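Local coordinates for protein probable uracil-DNA glycosylase (Acanthamoeba polyphaga mimivirus, PDB 5X55) that is a probable uracil-DNA glycosylase of a giant virus, a member of the uracil-DNA glycosylase superfamily built round a parallel sheet, at residues 298-303 and 340-345; 329-332 and 338-341. All coordinates share one frame; numbering follows the deposited sequence.

In the fold
Both contacts gather about the hairpin formed by strands 328-332 and 338-342, and their centres lie about 8 Å apart on the same side of the chain's centre. Interaction 1 brings the short helix 297-303, which directly follows strand 291-295 of the parallel sheet, against strand 338-342. Interaction 2 is the pairing of that strand with 328-332, so the two share Val340 and Thr341. Along the chain the helix comes first, then the two hairpin strands. A hydrogen bond between His300 ND1 and Ser330 OG ties the two contacts together. Interaction 2 thus builds the hairpin at the surface, and interaction 1 docks its inward side on the helix.

Interaction 1 of 2, residues 298-303 and 340-345; sequences HAHKLC and VTYPSF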
ATOM      1  N   HIS A 298       5.147   7.855   9.929  1.00 17.10           N
ATOM      2  CA  HIS A 298       5.858   6.715   9.360  1.00 18.63           C
ATOM      3  C   HIS A 298       5.979   6.817   7.832  1.00 16.28           C
ATOM      4  O   HIS A 298       7.070   6.658   7.262  1.00 15.99           O
ATOM      5  CB  HIS A 298       5.136   5.426   9.762  1.00 19.55           C
ATOM      6  CG  HIS A 298       5.696   4.217   9.097  1.00 23.96           C
ATOM      7  ND1 HIS A 298       6.890   3.650   9.485  1.00 26.61           N
ATOM      8  CD2 HIS A 298       5.277   3.521   8.015  1.00 26.08           C
ATOM      9  CE1 HIS A 298       7.165   2.628   8.691  1.00 29.38           C
ATOM     10  NE2 HIS A 298       6.200   2.526   7.795  1.00 28.76           N
ATOM     11  N   ALA A 299       4.862   7.074   7.147  1.00 16.42           N
ATOM     12  CA  ALA A 299       4.918   7.243   5.696  1.00 19.63           C
ATOM     13  C   ALA A 299       5.825   8.413   5.320  1.00 19.05           C
ATOM     14  O   ALA A 299       6.541   8.359   4.312  1.00 18.91           O
ATOM     15  CB  ALA A 299       3.504   7.434   5.140  1.00 14.34           C
ATOM     16  N   HIS A 300       5.834   9.462   6.148  1.00 20.05           N
ATOM     17  CA  HIS A 300       6.652  10.640   5.883  1.00 19.13           C
ATOM     18  C   HIS A 300       8.141  10.328   5.995  1.00 19.08           C
ATOM     19  O   HIS A 300       8.952  10.774   5.157  1.00 17.44           O
ATOM     20  CB  HIS A 300       6.263  11.748   6.853  1.00 17.15           C
ATOM     21  CG  HIS A 300       7.029  13.014   6.645  1.00 22.96           C
ATOM     22  ND1 HIS A 300       7.631  13.703   7.675  1.00 19.58           N
ATOM     23  CD2 HIS A 300       7.308  13.705   5.514  1.00 19.44           C
ATOM     24  CE1 HIS A 300       8.227  14.776   7.191  1.00 21.57           C
ATOM     25  NE2 HIS A 300       8.043  14.803   5.884  1.00 19.74           N
ATOM     26  N   LYS A 301       8.519   9.574   7.031  1.00 16.64           N
ATOM     27  CA  LYS A 301       9.886   9.085   7.102  1.00 20.30           C
ATOM     28  C   LYS A 301      10.238   8.346   5.827  1.00 21.61           C
ATOM     29  O   LYS A 301      11.262   8.630   5.195  1.00 22.19           O
ATOM     30  CB  LYS A 301      10.081   8.179   8.316  1.00 20.92           C
ATOM     31  CG  LYS A 301      11.405   7.410   8.252  1.00 27.86           C
ATOM     32  CD  LYS A 301      11.824   6.864   9.613  1.00 30.28           C
ATOM     33  CE  LYS A 301      11.008   5.632  10.008  1.00 35.10           C
ATOM     34  NZ  LYS A 301      11.214   4.514   9.047  1.00 29.85           N
ATOM     35  N   LEU A 302       9.371   7.424   5.397  1.00 19.89           N
ATOM     36  CA  LEU A 302       9.705   6.687   4.179  1.00 18.44           C
ATOM     37  C   LEU A 302       9.844   7.617   2.980  1.00 18.99           C
ATOM     38  O   LEU A 302      10.721   7.415   2.139  1.00 19.65           O
ATOM     39  CB  LEU A 302       8.656   5.619   3.894  1.00 17.70           C
ATOM     40  CG  LEU A 302       8.626   4.463   4.867  1.00 24.45           C
ATOM     41  CD1 LEU A 302       7.659   3.452   4.319  1.00 25.30           C
ATOM     42  CD2 LEU A 302      10.010   3.866   5.035  1.00 21.87           C
ATOM     43  N   CYS A 303       8.979   8.630   2.867  1.00 16.66           N
ATOM     44  CA  CYS A 303       9.042   9.525   1.711  1.00 19.69           C
ATOM     45  C   CYS A 303      10.249  10.451   1.742  1.00 21.96           C
ATOM     46  O   CYS A 303      10.549  11.094   0.727  1.00 24.40           O
ATOM     47  CB  CYS A 303       7.763  10.348   1.613  1.00 17.10           C
ATOM     48  SG  CYS A 303       6.327   9.345   1.079  1.00 23.29           S
ATOM     49  N   VAL A 340       8.891  19.020  12.346  1.00 30.72           N
ATOM     50  CA  VAL A 340       8.086  19.997  11.627  1.00 29.22           C
ATOM     51  C   VAL A 340       6.617  19.605  11.753  1.00 27.04           C
ATOM     52  O   VAL A 340       6.272  18.423  11.862  1.00 27.71           O
ATOM     53  CB  VAL A 340       8.529  20.090  10.152  1.00 29.09           C
ATOM     54  CG1 VAL A 340       7.622  21.026   9.348  1.00 25.27           C
ATOM     55  CG2 VAL A 340       9.973  20.551  10.092  1.00 30.25           C
ATOM     56  N   THR A 341       5.748  20.609  11.759  1.00 27.84           N
ATOM     57  CA  THR A 341       4.312  20.401  11.854  1.00 28.01           C
ATOM     58  C   THR A 341       3.710  20.413  10.454  1.00 23.09           C
ATOM     59  O   THR A 341       4.033  21.277   9.640  1.00 29.90           O
ATOM     60  CB  THR A 341       3.675  21.474  12.738  1.00 28.25           C
ATOM     61  OG1 THR A 341       4.201  21.344  14.061  1.00 31.06           O
ATOM     62  CG2 THR A 341       2.180  21.282  12.819  1.00 28.08           C
ATOM     63  N   TYR A 342       2.856  19.433  10.172  1.00 26.00           N
ATOM     64  CA  TYR A 342       2.138  19.241   8.922  1.00 23.08           C
ATOM     65  C   TYR A 342       0.647  19.251   9.203  1.00 21.10           C
ATOM     66  O   TYR A 342       0.222  18.858  10.295  1.00 22.52           O
ATOM     67  CB  TYR A 342       2.540  17.922   8.248  1.00 19.23           C
ATOM     68  CG  TYR A 342       4.019  17.890   7.973  1.00 20.30           C
ATOM     69  CD1 TYR A 342       4.532  18.380   6.787  1.00 19.28           C
ATOM     70  CD2 TYR A 342       4.912  17.417   8.931  1.00 22.59           C
ATOM     71  CE1 TYR A 342       5.897  18.374   6.545  1.00 23.21           C
ATOM     72  CE2 TYR A 342       6.278  17.415   8.700  1.00 23.80           C
ATOM     73  CZ  TYR A 342       6.765  17.898   7.507  1.00 22.48           C
ATOM     74  OH  TYR A 342       8.123  17.906   7.270  1.00 24.77           O
ATOM     75  N   PRO A 343      -0.163  19.710   8.249  1.00 25.62           N
ATOM     76  CA  PRO A 343      -1.593  19.912   8.517  1.00 21.02           C
ATOM     77  C   PRO A 343      -2.341  18.607   8.740  1.00 22.82           C
ATOM     78  O   PRO A 343      -1.864  17.514   8.424  1.00 22.86           O
ATOM     79  CB  PRO A 343      -2.095  20.617   7.249  1.00 22.76           C
ATOM     80  CG  PRO A 343      -1.082  20.282   6.190  1.00 23.62           C
ATOM     81  CD  PRO A 343       0.233  20.214   6.918  1.00 20.93           C
ATOM     82  N   SER A 344      -3.542  18.747   9.302  1.00 20.47           N
ATOM     83  CA  SER A 344      -4.423  17.610   9.507  1.00 25.03           C
ATOM     84  C   SER A 344      -4.929  17.056   8.174  1.00 23.87           C
ATOM     85  O   SER A 344      -5.110  17.782   7.192  1.00 17.75           O
ATOM     86  CB  SER A 344      -5.621  17.997  10.378  1.00 21.59           C
ATOM     87  OG  SER A 344      -6.476  18.881   9.693  1.00 24.29           O
ATOM     88  N   PHE A 345      -5.191  15.750   8.172  1.00 25.94           N
ATOM     89  CA  PHE A 345      -5.653  15.079   6.966  1.00 18.83           C
ATOM     90  C   PHE A 345      -6.886  15.756   6.385  1.00 19.92           C
ATOM     91  O   PHE A 345      -6.957  15.993   5.174  1.00 22.06           O
ATOM     92  CB  PHE A 345      -5.953  13.607   7.264  1.00 20.62           C
ATOM     93  CG  PHE A 345      -6.474  12.857   6.066  1.00 21.95           C
ATOM     94  CD1 PHE A 345      -7.845  12.834   5.777  1.00 16.99           C
ATOM     95  CD2 PHE A 345      -5.586  12.227   5.194  1.00 18.27           C
ATOM     96  CE1 PHE A 345      -8.311  12.164   4.652  1.00 19.71           C
ATOM     97  CE2 PHE A 345      -6.041  11.561   4.068  1.00 15.34           C
ATOM     98  CZ  PHE A 345      -7.407  11.519   3.799  1.00 17.60           C
TER
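His300 on helix 297-303 and Tyr342 on strand 338-342 mark the closest backbone approach, yet their CA atoms are 10.2 Å apart, so two long side chains must span the distance. This pair illustrates how a helix and a strand can meet through a single pair of rings. Each reaches out from its own backbone toward the other, and the two side chains cross at about a right angle. His300 has CG anti to the backbone N (chi1 -179°), which carries the imidazole away from the helix and presents its outer end, CE1 and NE2, to the phenol. Tyr342 answers with the far end of its ring: CE1 of His300 lies 3.1 Å from Tyr342 OH and 3.5 Å from Tyr342 CZ, while Tyr342 CE2 stays 3.6 Å from the same His300 CE1. The ring centroids are 4.6 Å apart and the planes are inclined at 61°, an oblique meeting that belongs to neither of the regular aromatic geometries. NE2 of His300 is 3.4 Å from Tyr342 OH.

The other imidazole nitrogen, ND1, is hydrogen-bonded to Ser330 OG of the neighbouring strand. Thr315 of strand 312-316 touches both aromatic residues, placing the pair beside the edge strand of the parallel sheet. The chemistry implies a division of labour: the hydrogen bond to Ser330 OG helps fix the turn of the buried imidazole, so that its CE1 and NE2 end meets the phenol and the helix is joined to both strands of the hairpin.

Interaction 2 of 2, residues 329-332 and 338-341; sequences TSMS and KKVT
Thr329 and Lys339 meet on the diagonal of a strand pair, the methyl CG2 of the threonine resting on the aliphatic part of the lysine. CG2 of Thr329 is 3.5 Å from both CB and CD of Lys339, crossing the extended start of the lysine chain at a slant. From the opposite side Met331 comes in, its CE 4.0 Å from Lys339 CG, so the lysine stem passes between two methyl groups, CG2 of Thr329 and CE of Met331. Bends at chi2 (56°) and chi3 fold the methionine back over the neighbouring strand, bringing SD within 3.5 Å of Lys338 N. Thr341 shares this face, and its OG1 is 3.6 Å from OG1 of Thr329.

The other face carries Ser330, Ser332, Lys338 and Val340. There Ser332 CB lies 3.7 Å from Val340 CG2, the branch of the valine turned beside its own backbone N.

Four backbone hydrogen bonds set these orientations. Ser330 and Val340 bond through both their N and O atoms, and the bond from Val340 N to Ser330 O is 2.9 Å long and nearly straight, at 174°. Ser332 and Lys338 form the second such pair; the bond from Ser332 N to Lys338 O is 2.8 Å, although the donor stands above the carbonyl plane. Thr329 with Thr341 and Met331 with Lys339 are the non-hydrogen-bonded pairs. The short axes make an angle of 137°, a marked twist. Regular antiparallel pairing of two strands, closed by the five-residue connection that includes Pro337, is characteristic of a beta hairpin, here a surface one.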
ATOM      1  N   THR A 329       3.186  16.127  13.935  1.00 23.55           N
ATOM      2  CA  THR A 329       4.579  16.524  14.054  1.00 28.35           C
ATOM      3  C   THR A 329       5.468  15.367  13.612  1.00 24.75           C
ATOM      4  O   THR A 329       5.280  14.228  14.044  1.00 23.93           O
ATOM      5  CB  THR A 329       4.894  16.968  15.482  1.00 30.09           C
ATOM      6  OG1 THR A 329       4.134  18.148  15.771  1.00 36.74           O
ATOM      7  CG2 THR A 329       6.336  17.313  15.605  1.00 32.82           C
ATOM      8  N   SER A 330       6.409  15.652  12.724  1.00 27.08           N
ATOM      9  CA  SER A 330       7.208  14.599  12.126  1.00 24.54           C
ATOM     10  C   SER A 330       8.637  15.077  11.939  1.00 28.21           C
ATOM     11  O   SER A 330       8.876  16.228  11.556  1.00 26.76           O
ATOM     12  CB  SER A 330       6.619  14.167  10.783  1.00 23.90           C
ATOM     13  OG  SER A 330       7.396  13.149  10.193  1.00 26.29           O
ATOM     14  N   MET A 331       9.577  14.167  12.183  1.00 24.27           N
ATOM     15  CA  MET A 331      10.993  14.493  12.097  1.00 26.84           C
ATOM     16  C   MET A 331      11.367  14.777  10.649  1.00 28.22           C
ATOM     17  O   MET A 331      11.112  13.965   9.752  1.00 28.75           O
ATOM     18  CB  MET A 331      11.830  13.352  12.666  1.00 25.16           C
ATOM     19  CG  MET A 331      13.334  13.603  12.619  1.00 32.43           C
ATOM     20  SD  MET A 331      13.856  15.129  13.436  1.00 30.43           S
ATOM     21  CE  MET A 331      13.677  14.668  15.162  1.00 30.36           C
ATOM     22  N   SER A 332      11.927  15.948  10.416  1.00 26.87           N
ATOM     23  CA  SER A 332      12.420  16.333   9.104  1.00 27.35           C
ATOM     24  C   SER A 332      13.919  16.127   9.140  1.00 31.67           C
ATOM     25  O   SER A 332      14.644  16.867   9.822  1.00 33.06           O
ATOM     26  CB  SER A 332      12.061  17.775   8.764  1.00 31.82           C
ATOM     27  OG  SER A 332      12.454  18.075   7.438  1.00 31.85           O
ATOM     28  N   LYS A 338      14.977  18.293  12.481  1.00 34.80           N
ATOM     29  CA  LYS A 338      14.058  18.940  13.411  1.00 37.54           C
ATOM     30  C   LYS A 338      12.630  18.509  13.124  1.00 34.68           C
ATOM     31  O   LYS A 338      12.259  18.279  11.974  1.00 29.65           O
ATOM     32  CB  LYS A 338      14.150  20.470  13.332  1.00 38.36           C
ATOM     33  CG  LYS A 338      13.875  21.013  11.944  1.00 41.61           C
ATOM     34  CD  LYS A 338      13.683  22.524  11.949  1.00 49.23           C
ATOM     35  CE  LYS A 338      14.039  23.123  10.589  1.00 48.80           C
ATOM     36  NZ  LYS A 338      15.503  22.968  10.320  1.00 46.32           N
ATOM     37  N   LYS A 339      11.832  18.434  14.184  1.00 32.75           N
ATOM     38  CA  LYS A 339      10.414  18.158  14.029  1.00 31.50           C
ATOM     39  C   LYS A 339       9.714  19.331  13.346  1.00 35.65           C
ATOM     40  O   LYS A 339       9.915  20.492  13.712  1.00 42.42           O
ATOM     41  CB  LYS A 339       9.781  17.875  15.388  1.00 32.61           C
ATOM     42  CG  LYS A 339      10.243  16.570  16.015  1.00 34.08           C
ATOM     43  CD  LYS A 339       9.278  16.083  17.095  1.00 35.96           C
ATOM     44  CE  LYS A 339      10.013  15.546  18.331  1.00 41.20           C
ATOM     45  NZ  LYS A 339      10.798  16.562  19.107  1.00 38.18           N
ATOM     46  N   VAL A 340       8.891  19.020  12.346  1.00 30.72           N
ATOM     47  CA  VAL A 340       8.086  19.997  11.627  1.00 29.22           C
ATOM     48  C   VAL A 340       6.617  19.605  11.753  1.00 27.04           C
ATOM     49  O   VAL A 340       6.272  18.423  11.862  1.00 27.71           O
ATOM     50  CB  VAL A 340       8.529  20.090  10.152  1.00 29.09           C
ATOM     51  CG1 VAL A 340       7.622  21.026   9.348  1.00 25.27           C
ATOM     52  CG2 VAL A 340       9.973  20.551  10.092  1.00 30.25           C
ATOM     53  N   THR A 341       5.748  20.609  11.759  1.00 27.84           N
ATOM     54  CA  THR A 341       4.312  20.401  11.854  1.00 28.01           C
ATOM     55  C   THR A 341       3.710  20.413  10.454  1.00 23.09           C
ATOM     56  O   THR A 341       4.033  21.277   9.640  1.00 29.90           O
ATOM     57  CB  THR A 341       3.675  21.474  12.738  1.00 28.25           C
ATOM     58  OG1 THR A 341       4.201  21.344  14.061  1.00 31.06           O
ATOM     59  CG2 THR A 341       2.180  21.282  12.819  1.00 28.08           C
TER